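Spike protein P1 (Pseudoalteromonas phage pm2, PDB 2VVE) binds the host receptor from the fivefold vertices of the virion, its C-terminal region carrying the receptor-binding activity. Local coordinates at residues S150-P155 / E210-A215; D143-Y148 / Q217-D222; A97-N102 / E226-F231. One frame throughout, in Å; residues are numbered along the deposited sequence. Where two conformers were deposited one is given.

Interaction 1 (S150-P155 / E210-A215). With CA (calcium ion), chain C.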
loop_
_atom_site.group_PDB
_atom_site.type_symbol
_atom_site.label_atom_id
_atom_site.label_comp_id
_atom_site.label_asym_id
_atom_site.label_seq_id
_atom_site.Cartn_x
_atom_site.Cartn_y
_atom_site.Cartn_z
ATOM N N SER A 150 -48.605 -31.797 -3.881
ATOM C CA SER A 150 -48.551 -30.607 -3.042
ATOM C C SER A 150 -47.182 -30.472 -2.386
ATOM O O SER A 150 -46.785 -31.321 -1.576
ATOM C CB SER A 150 -49.646 -30.652 -1.975
ATOM O OG SER A 150 -50.932 -30.564 -2.556
ATOM N N ILE A 151 -46.474 -29.406 -2.737
ATOM C CA ILE A 151 -45.163 -29.118 -2.171
ATOM C C ILE A 151 -45.237 -27.933 -1.207
ATOM O O ILE A 151 -45.679 -26.841 -1.582
ATOM C CB ILE A 151 -44.103 -28.853 -3.282
ATOM C CG1 ILE A 151 -43.870 -30.112 -4.139
ATOM C CG2 ILE A 151 -42.788 -28.320 -2.690
ATOM C CD1 ILE A 151 -43.356 -31.350 -3.380
ATOM N N SER A 152 -44.809 -28.161 0.034
ATOM C CA SER A 152 -44.686 -27.080 1.015
ATOM C C SER A 152 -43.326 -26.422 0.867
ATOM O O SER A 152 -42.306 -27.102 0.716
ATOM C CB SER A 152 -44.885 -27.590 2.449
ATOM O OG SER A 152 -46.220 -28.033 2.649
ATOM N N VAL A 153 -43.330 -25.092 0.883
ATOM C CA VAL A 153 -42.107 -24.301 0.759
ATOM C C VAL A 153 -41.988 -23.281 1.896
ATOM O O VAL A 153 -42.989 -22.773 2.411
ATOM C CB VAL A 153 -41.998 -23.567 -0.612
ATOM C CG1 VAL A 153 -42.029 -24.561 -1.778
ATOM C CG2 VAL A 153 -43.094 -22.535 -0.774
ATOM N N LYS A 154 -40.756 -23.016 2.301
ATOM C CA LYS A 154 -40.471 -21.950 3.246
ATOM C C LYS A 154 -39.057 -21.429 2.976
ATOM O O LYS A 154 -38.082 -21.933 3.553
ATOM C CB LYS A 154 -40.656 -22.416 4.701
ATOM C CG LYS A 154 -40.428 -21.302 5.739
ATOM C CD LYS A 154 -40.989 -21.646 7.108
ATOM C CE LYS A 154 -42.439 -21.227 7.242
ATOM N NZ LYS A 154 -42.972 -21.584 8.583
ATOM N N PRO A 155 -38.940 -20.426 2.076
ATOM C CA PRO A 155 -37.629 -19.865 1.752
ATOM C C PRO A 155 -37.038 -19.116 2.949
ATOM O O PRO A 155 -37.786 -18.604 3.784
ATOM C CB PRO A 155 -37.923 -18.911 0.583
ATOM C CG PRO A 155 -39.391 -18.573 0.732
ATOM C CD PRO A 155 -40.028 -19.798 1.299
ATOM N N GLU A 210 -37.619 -26.232 3.699
ATOM C CA GLU A 210 -38.626 -27.275 3.823
ATOM C C GLU A 210 -38.341 -28.347 2.787
ATOM O O GLU A 210 -38.334 -28.071 1.585
ATOM C CB GLU A 210 -40.034 -26.684 3.646
ATOM C CG GLU A 210 -41.184 -27.676 3.789
ATOM C CD GLU A 210 -41.417 -28.124 5.218
ATOM O OE1 GLU A 210 -41.308 -27.287 6.141
ATOM O OE2 GLU A 210 -41.724 -29.319 5.412
ATOM N N LEU A 211 -38.071 -29.562 3.266
ATOM C CA LEU A 211 -37.900 -30.713 2.395
ATOM C C LEU A 211 -39.190 -31.537 2.490
ATOM O O LEU A 211 -39.416 -32.247 3.472
ATOM C CB LEU A 211 -36.656 -31.524 2.802
ATOM C CG LEU A 211 -36.321 -32.822 2.043
ATOM C CD1 LEU A 211 -36.141 -32.578 0.548
ATOM C CD2 LEU A 211 -35.081 -33.471 2.625
ATOM N N ASP A 212 -40.038 -31.403 1.473
ATOM C CA ASP A 212 -41.383 -31.979 1.483
ATOM C C ASP A 212 -41.310 -33.496 1.331
ATOM O O ASP A 212 -40.555 -34.008 0.508
ATOM C CB ASP A 212 -42.234 -31.345 0.373
ATOM C CG ASP A 212 -43.700 -31.725 0.459
ATOM O OD1 ASP A 212 -44.037 -32.895 0.182
ATOM O OD2 ASP A 212 -44.531 -30.848 0.790
ATOM N N TYR A 213 -42.094 -34.200 2.146
ATOM C CA TYR A 213 -42.168 -35.662 2.120
ATOM C C TYR A 213 -42.385 -36.213 0.708
ATOM O O TYR A 213 -41.758 -37.207 0.315
ATOM C CB TYR A 213 -43.276 -36.137 3.072
ATOM C CG TYR A 213 -43.603 -37.614 2.999
ATOM C CD1 TYR A 213 -42.824 -38.553 3.671
ATOM C CD2 TYR A 213 -44.701 -38.069 2.263
ATOM C CE1 TYR A 213 -43.122 -39.910 3.608
ATOM C CE2 TYR A 213 -45.007 -39.424 2.190
ATOM C CZ TYR A 213 -44.215 -40.339 2.867
ATOM O OH TYR A 213 -44.511 -41.682 2.803
ATOM N N ASP A 214 -43.269 -35.557 -0.042
ATOM C CA ASP A 214 -43.643 -35.984 -1.386
ATOM C C ASP A 214 -42.491 -35.879 -2.378
ATOM O O ASP A 214 -42.383 -36.696 -3.291
ATOM C CB ASP A 214 -44.844 -35.180 -1.876
ATOM C CG ASP A 214 -46.076 -35.379 -1.002
ATOM O OD1 ASP A 214 -46.432 -36.535 -0.696
ATOM O OD2 ASP A 214 -46.697 -34.370 -0.626
ATOM N N ALA A 215 -41.637 -34.874 -2.182
ATOM C CA ALA A 215 -40.436 -34.678 -2.988
ATOM C C ALA A 215 -39.422 -35.784 -2.728
ATOM O O ALA A 215 -38.770 -36.259 -3.653
ATOM C CB ALA A 215 -39.811 -33.303 -2.708
HETATM CA CA CA C . -46.507 -32.355 0.462
HETATM O O HOH W 1 -49.183 -34.188 -2.472
HETATM O O HOH W 2 -40.008 -27.364 -0.614
HETATM O O HOH W 3 -47.383 -30.577 1.106
HETATM O O HOH W 4 -46.137 -33.352 2.605
HETATM O O HOH W 5 -48.787 -32.944 0.875
#

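Interaction 2 (D143-Y148 / Q217-D222)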
loop_
_atom_site.group_PDB
_atom_site.type_symbol
_atom_site.label_atom_id
_atom_site.label_comp_id
_atom_site.label_asym_id
_atom_site.label_seq_id
_atom_site.Cartn_x
_atom_site.Cartn_y
_atom_site.Cartn_z
ATOM N N ASP A 143 -38.249 -32.180 -12.244
ATOM C CA ASP A 143 -37.578 -33.453 -11.928
ATOM C C ASP A 143 -38.539 -34.639 -12.103
ATOM O O ASP A 143 -38.283 -35.751 -11.623
ATOM C CB ASP A 143 -36.973 -33.427 -10.512
ATOM C CG ASP A 143 -35.855 -32.402 -10.363
ATOM O OD1 ASP A 143 -35.390 -31.837 -11.385
ATOM O OD2 ASP A 143 -35.439 -32.160 -9.209
ATOM N N GLY A 144 -39.648 -34.390 -12.798
ATOM C CA GLY A 144 -40.659 -35.413 -13.051
ATOM C C GLY A 144 -41.726 -35.537 -11.979
ATOM O O GLY A 144 -42.489 -36.500 -11.984
ATOM N N LEU A 145 -41.784 -34.565 -11.062
ATOM C CA LEU A 145 -42.804 -34.539 -10.014
ATOM C C LEU A 145 -44.202 -34.436 -10.625
ATOM O O LEU A 145 -44.400 -33.733 -11.620
ATOM C CB LEU A 145 -42.564 -33.357 -9.062
ATOM C CG LEU A 145 -43.312 -33.340 -7.724
ATOM C CD1 LEU A 145 -42.518 -34.063 -6.637
ATOM C CD2 LEU A 145 -43.607 -31.898 -7.305
ATOM N N GLY A 146 -45.160 -35.145 -10.029
ATOM C CA GLY A 146 -46.571 -35.056 -10.420
ATOM C C GLY A 146 -47.081 -33.622 -10.482
ATOM O O GLY A 146 -46.655 -32.766 -9.700
ATOM N N ASP A 147 -47.994 -33.366 -11.418
ATOM C CA ASP A 147 -48.545 -32.027 -11.641
ATOM C C ASP A 147 -49.464 -31.555 -10.513
ATOM O O ASP A 147 -49.773 -30.365 -10.420
ATOM C CB ASP A 147 -49.293 -31.966 -12.984
ATOM C CG ASP A 147 -48.372 -32.126 -14.193
ATOM O OD1 ASP A 147 -47.129 -32.135 -14.040
ATOM O OD2 ASP A 147 -48.903 -32.239 -15.315
ATOM N N TYR A 148 -49.901 -32.486 -9.661
ATOM C CA TYR A 148 -50.833 -32.147 -8.583
ATOM C C TYR A 148 -50.319 -32.513 -7.197
ATOM O O TYR A 148 -51.048 -32.430 -6.204
ATOM C CB TYR A 148 -52.210 -32.760 -8.857
ATOM C CG TYR A 148 -52.777 -32.262 -10.162
ATOM C CD1 TYR A 148 -53.176 -30.925 -10.303
ATOM C CD2 TYR A 148 -52.860 -33.095 -11.272
ATOM C CE1 TYR A 148 -53.674 -30.448 -11.509
ATOM C CE2 TYR A 148 -53.357 -32.625 -12.481
ATOM C CZ TYR A 148 -53.755 -31.301 -12.592
ATOM O OH TYR A 148 -54.250 -30.834 -13.786
ATOM N N GLN A 217 -40.160 -38.928 -1.613
ATOM C CA GLN A 217 -40.720 -40.172 -2.150
ATOM C C GLN A 217 -40.707 -40.259 -3.681
ATOM O O GLN A 217 -40.254 -41.262 -4.239
ATOM C CB GLN A 217 -42.141 -40.398 -1.616
ATOM C CG GLN A 217 -42.270 -40.361 -0.092
ATOM C CD GLN A 217 -41.282 -41.273 0.626
ATOM O OE1 GLN A 217 -41.373 -42.498 0.542
ATOM N NE2 GLN A 217 -40.338 -40.672 1.344
ATOM N N GLU A 218 -41.190 -39.210 -4.350
ATOM C CA GLU A 218 -41.378 -39.218 -5.809
ATOM C C GLU A 218 -40.093 -39.037 -6.610
ATOM O O GLU A 218 -39.870 -39.731 -7.597
ATOM C CB GLU A 218 -42.360 -38.128 -6.245
ATOM C CG GLU A 218 -43.813 -38.394 -5.918
ATOM C CD GLU A 218 -44.743 -37.351 -6.521
ATOM O OE1 GLU A 218 -44.531 -36.955 -7.691
ATOM O OE2 GLU A 218 -45.700 -36.944 -5.829
ATOM N N VAL A 219 -39.264 -38.084 -6.204
ATOM C CA VAL A 219 -38.100 -37.709 -7.016
ATOM C C VAL A 219 -36.770 -37.769 -6.246
ATOM O O VAL A 219 -35.743 -37.284 -6.727
ATOM C CB VAL A 219 -38.312 -36.336 -7.736
ATOM C CG1 VAL A 219 -39.442 -36.439 -8.757
ATOM C CG2 VAL A 219 -38.591 -35.206 -6.728
ATOM N N GLN A 220 -36.804 -38.378 -5.059
ATOM C CA GLN A 220 -35.599 -38.661 -4.258
ATOM C C GLN A 220 -34.803 -37.401 -3.884
ATOM O O GLN A 220 -33.568 -37.419 -3.833
ATOM C CB GLN A 220 -34.694 -39.688 -4.961
ATOM C CG GLN A 220 -35.307 -41.085 -5.123
ATOM C CD GLN A 220 -36.376 -41.142 -6.201
ATOM O OE1 GLN A 220 -36.141 -40.753 -7.344
ATOM N NE2 GLN A 220 -37.561 -41.625 -5.838
ATOM N N HIS A 221 -35.517 -36.309 -3.620
ATOM C CA HIS A 221 -34.889 -35.076 -3.149
ATOM C C HIS A 221 -34.334 -35.284 -1.745
ATOM O O HIS A 221 -34.907 -36.014 -0.944
ATOM C CB HIS A 221 -35.885 -33.909 -3.177
ATOM C CG HIS A 221 -36.050 -33.285 -4.530
ATOM N ND1 HIS A 221 -36.693 -32.078 -4.718
ATOM C CD2 HIS A 221 -35.633 -33.683 -5.755
ATOM C CE1 HIS A 221 -36.680 -31.771 -6.003
ATOM N NE2 HIS A 221 -36.043 -32.728 -6.654
ATOM N N ASP A 222 -33.204 -34.639 -1.468
ATOM C CA ASP A 222 -32.558 -34.736 -0.173
ATOM C C ASP A 222 -31.872 -33.412 0.104
ATOM O O ASP A 222 -31.770 -32.562 -0.793
ATOM C CB ASP A 222 -31.534 -35.873 -0.168
ATOM C CG ASP A 222 -31.104 -36.277 1.237
ATOM O OD1 ASP A 222 -31.743 -35.852 2.229
ATOM O OD2 ASP A 222 -30.114 -37.026 1.349
HETATM O O HOH W 6 -43.557 -38.343 -9.943
#

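Interaction 3 (A97-N102 / E226-F231)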
loop_
_atom_site.group_PDB
_atom_site.type_symbol
_atom_site.label_atom_id
_atom_site.label_comp_id
_atom_site.label_asym_id
_atom_site.label_seq_id
_atom_site.Cartn_x
_atom_site.Cartn_y
_atom_site.Cartn_z
ATOM N N ALA A 97 -32.593 -22.938 -5.943
ATOM C CA ALA A 97 -31.918 -22.868 -4.648
ATOM C C ALA A 97 -31.863 -24.263 -4.024
ATOM O O ALA A 97 -32.742 -25.093 -4.270
ATOM C CB ALA A 97 -32.656 -21.923 -3.728
ATOM N N LYS A 98 -30.846 -24.514 -3.206
ATOM C CA LYS A 98 -30.736 -25.819 -2.538
ATOM C C LYS A 98 -31.542 -25.942 -1.247
ATOM O O LYS A 98 -31.761 -24.950 -0.532
ATOM C CB LYS A 98 -29.268 -26.203 -2.307
ATOM C CG LYS A 98 -28.507 -26.334 -3.627
ATOM C CD LYS A 98 -27.021 -26.532 -3.468
ATOM C CE LYS A 98 -26.421 -26.782 -4.847
ATOM N NZ LYS A 98 -24.964 -27.078 -4.841
ATOM N N TYR A 99 -32.006 -27.163 -0.967
ATOM C CA TYR A 99 -32.487 -27.502 0.365
ATOM C C TYR A 99 -31.344 -27.393 1.371
ATOM O O TYR A 99 -30.270 -27.978 1.171
ATOM C CB TYR A 99 -33.017 -28.935 0.422
ATOM C CG TYR A 99 -34.193 -29.254 -0.472
ATOM C CD1 TYR A 99 -35.479 -28.831 -0.139
ATOM C CD2 TYR A 99 -34.028 -30.032 -1.620
ATOM C CE1 TYR A 99 -36.578 -29.158 -0.945
ATOM C CE2 TYR A 99 -35.116 -30.364 -2.435
ATOM C CZ TYR A 99 -36.385 -29.926 -2.091
ATOM O OH TYR A 99 -37.465 -30.235 -2.877
ATOM N N ALA A 100 -31.581 -26.688 2.473
ATOM C CA ALA A 100 -30.556 -26.622 3.525
ATOM C C ALA A 100 -31.127 -26.527 4.930
ATOM O O ALA A 100 -31.986 -25.678 5.211
ATOM C CB ALA A 100 -29.584 -25.463 3.268
ATOM N N GLN A 101 -30.620 -27.396 5.805
ATOM C CA GLN A 101 -30.825 -27.273 7.240
ATOM C C GLN A 101 -29.767 -26.329 7.779
ATOM O O GLN A 101 -28.782 -26.045 7.106
ATOM C CB GLN A 101 -30.703 -28.627 7.939
ATOM C CG GLN A 101 -31.696 -29.642 7.442
ATOM C CD GLN A 101 -31.670 -30.928 8.221
ATOM O OE1 GLN A 101 -32.520 -31.153 9.070
ATOM N NE2 GLN A 101 -30.698 -31.783 7.935
ATOM N N ASN A 102 -29.972 -25.838 8.991
ATOM C CA ASN A 102 -29.027 -24.893 9.547
ATOM C C ASN A 102 -27.811 -25.618 10.119
ATOM O O ASN A 102 -27.734 -25.902 11.322
ATOM C CB ASN A 102 -29.694 -23.946 10.548
ATOM C CG ASN A 102 -28.779 -22.803 10.942
ATOM O OD1 ASN A 102 -27.607 -22.754 10.524
ATOM N ND2 ASN A 102 -29.294 -21.881 11.748
ATOM N N GLU A 226 -31.123 -29.551 -5.392
ATOM C CA GLU A 226 -31.895 -28.410 -5.888
ATOM C C GLU A 226 -33.386 -28.580 -5.576
ATOM O O GLU A 226 -33.970 -29.636 -5.825
ATOM C CB GLU A 226 -31.629 -28.165 -7.377
ATOM C CG GLU A 226 -30.211 -27.630 -7.629
ATOM C CD GLU A 226 -30.023 -26.952 -8.985
ATOM O OE1 GLU A 226 -30.647 -27.379 -9.980
ATOM O OE2 GLU A 226 -29.225 -25.987 -9.049
ATOM N N SER A 227 -33.963 -27.542 -4.979
ATOM C CA SER A 227 -35.359 -27.542 -4.537
ATOM C C SER A 227 -36.277 -27.112 -5.673
ATOM O O SER A 227 -35.861 -27.085 -6.829
ATOM C CB SER A 227 -35.538 -26.640 -3.308
ATOM O OG SER A 227 -35.401 -25.270 -3.643
ATOM N N PHE A 228 -37.530 -26.804 -5.337
ATOM C CA PHE A 228 -38.455 -26.201 -6.286
ATOM C C PHE A 228 -38.505 -24.677 -6.133
ATOM O O PHE A 228 -39.408 -24.027 -6.648
ATOM C CB PHE A 228 -39.854 -26.788 -6.089
ATOM C CG PHE A 228 -39.894 -28.278 -6.192
ATOM C CD1 PHE A 228 -39.781 -28.908 -7.431
ATOM C CD2 PHE A 228 -40.058 -29.056 -5.053
ATOM C CE1 PHE A 228 -39.825 -30.307 -7.524
ATOM C CE2 PHE A 228 -40.090 -30.446 -5.131
ATOM C CZ PHE A 228 -39.976 -31.072 -6.378
ATOM N N THR A 229 -37.513 -24.112 -5.449
ATOM C CA THR A 229 -37.506 -22.690 -5.106
ATOM C C THR A 229 -36.330 -21.995 -5.758
ATOM O O THR A 229 -35.215 -22.498 -5.689
ATOM C CB THR A 229 -37.435 -22.527 -3.563
ATOM O OG1 THR A 229 -38.631 -23.078 -2.984
ATOM C CG2 THR A 229 -37.299 -21.054 -3.145
ATOM N N THR A 230 -36.593 -20.851 -6.396
ATOM C CA THR A 230 -35.546 -20.032 -7.012
ATOM C C THR A 230 -35.603 -18.585 -6.515
ATOM O O THR A 230 -36.668 -17.942 -6.538
ATOM C CB THR A 230 -35.646 -20.048 -8.566
ATOM O OG1 THR A 230 -35.597 -21.398 -9.046
ATOM C CG2 THR A 230 -34.504 -19.227 -9.211
ATOM N N PHE A 231 -34.454 -18.069 -6.081
ATOM C CA PHE A 231 -34.349 -16.661 -5.671
ATOM C C PHE A 231 -34.066 -15.777 -6.884
ATOM O O PHE A 231 -32.926 -15.407 -7.160
ATOM C CB PHE A 231 -33.297 -16.461 -4.570
ATOM C CG PHE A 231 -33.687 -17.061 -3.249
ATOM C CD1 PHE A 231 -34.230 -16.270 -2.247
ATOM C CD2 PHE A 231 -33.533 -18.424 -3.018
ATOM C CE1 PHE A 231 -34.613 -16.829 -1.015
ATOM C CE2 PHE A 231 -33.913 -18.996 -1.800
ATOM C CZ PHE A 231 -34.448 -18.196 -0.794
#

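Interaction 1 (S150-P155 / E210-A215)
Ser150, Asp212 and Asp214 meet at a seven-coordinate calcium site, set between the start of strand 151-160 and the N-terminal end of helix 213-219 in a domain of antiparallel β-sheets. From the strand side the backbone oxygen Ser150 O binds the calcium at 2.3 Å. Asp212 is bidentate, with OD1 and OD2 each 2.5 Å from the metal, whereas Asp214 gives one oxygen, OD2, at 2.3 Å. Three waters complete the shell. Ser150 O and Asp214 OD2 come within 3.2 Å of each other because they share the cation, whose charge should offset their repulsion.

The next layer holds these ligands in place. Asp212 CG stands anti to the backbone N (chi1 -171°), which carries the carboxylate across to the strand. There OD2 accepts from Ser152 N at 2.8 Å in a nearly straight bond, met on the anti side but 31° out of the carboxylate plane. Its partner OD1 offers its anti lone pair to Asp214 N at 2.8 Å, making Asp212 the N-cap of the helix. Each oxygen thus serves the metal and one N-H, and the carboxylate's rotation is fixed. Another water bridges Ser150 N and Asp214 OD2.

Beside the site, Ile151 CD1 packs on Asp212 CB and CG and lies 4.1 Å from Ala215 CB. Ser152 OG is hydrogen-bonded to Thr178 OG1, tying this strand to strand 177-179. Farther along, the bent Glu210 side chain lays CG against Ser152 O, and that same carbonyl oxygen accepts from a water, 2.7 Å away, which also donates to Glu210 O.

Interaction 2 (D143-Y148 / Q217-D222)
Leu145 and Val219 mark the closest backbone approach, CA to CA 6.4 Å, where residues 143-146 of the loop between strands 129-137 and 151-160 run roughly antiparallel to residues 218-221, the two directions 144° apart. Val219 fills the middle: CG1 presses on the carbonyl oxygen of Asp143, 3.2 Å from Asp143 O, while CG2 sits 4.1 Å from Leu145 CD1.

On one flank Glu218, extended beyond CG, reaches across to the loop, crossing Leu145 at about a right angle. Its OE1 accepts from Gly146 N at 3.0 Å in an almost straight bond (175°). A water donates to that same OE1 and to Gly144 O, while OE2 is held by Thr149 OG1.

On the other flank the chain leaves the helix through Gln220, with positive phi, and brings His221 up to Asp143. In this His-carboxylate hydrogen bond His221 NE2 donates to Asp143 OD2 at 2.7 Å, close to the plane of the imidazole and onto the anti lone pair of the oxygen. Carboxylate and ring planes stand 77° apart, and Val219 CG2 covers one face of the imidazole near its rim. With the Glu218 bond to Gly146 N, it fastens the loop to the helix and the turn after it.

Asp143 OD2 also forms a salt bridge with Arg96, and His221 ND1 is engaged by Tyr99. With both its nitrogens engaged the buried imidazole is fixed in rotation, and the carboxylate probably polarises it, stabilising the proton on NE2.

Interaction 3 (A97-N102 / E226-F231)
Tyr99 lays its ring over Ser227, joining the loop that follows strand 88-91 to residues 226-231. The side chain starts with CG anti to the carbonyl carbon (chi1 -61°), which swings the ring from CB toward the other segment. At the near end CG is 4.1 Å from Ser227 CB. Farther out the ring sits squarely on that carbon: Ser227 CB lies 3.6 Å from the centroid of the Tyr99 ring, only 12° off the normal, a CH-π contact. CE1 and CZ both touch Ser227 CB, while CE2 comes to 3.5 Å from Ser227 CA and also nears Glu226 O. At the tip, Tyr99 OH passes 3.5 Å from Phe228 CE2, the two side chains crossing obliquely, and finds its polar partner in His221.

Ser227 in turn grips Ala97. Ser227 N donates to Ala97 O at 2.8 Å, nearly along the C=O axis, and Ser227 OG donates to the same oxygen at 2.7 Å from well above the carbonyl plane. OG can do this because it stands between its own backbone N and carbonyl carbon, and from there it also accepts from Thr229 N, forming an ST turn. Ala97 N completes the backbone link by donating to Thr229 O at 2.7 Å. Beyond it, Ala97 CB meets the edge of the Phe231 ring, 3.7 Å from CD2.

A single β-bridge pairs Lys98 with Glu226. Strand 229-236 lies between strands 88-91 and 129-137 in an antiparallel four-stranded sheet, and the contact fastens the chain leaving strand 88-91 to residues 226-231; the antiparallel sheets are consistent with a jelly-roll-like sandwich.

All three contacts gather at one end of the same domain, with interaction 1 about 10 Å between centres from each of the others, and interactions 2 and 3 about 14 Å apart. Only interaction 1 binds the calcium; the side chains of Glu218 and Phe228 lie about 8 and 9 Å from it. Helix 213-219 serves both interactions 1 and 2, and a probable hydrogen bond joins Ala215 O to His221 N. Ile151 packs on Leu145 of interaction 2 and, through CG2, on Phe228 of interaction 3. His221 ties interactions 2 and 3 together: its ND1 is 2.7 Å from Tyr99 OH, and its CE1 packs on Phe228.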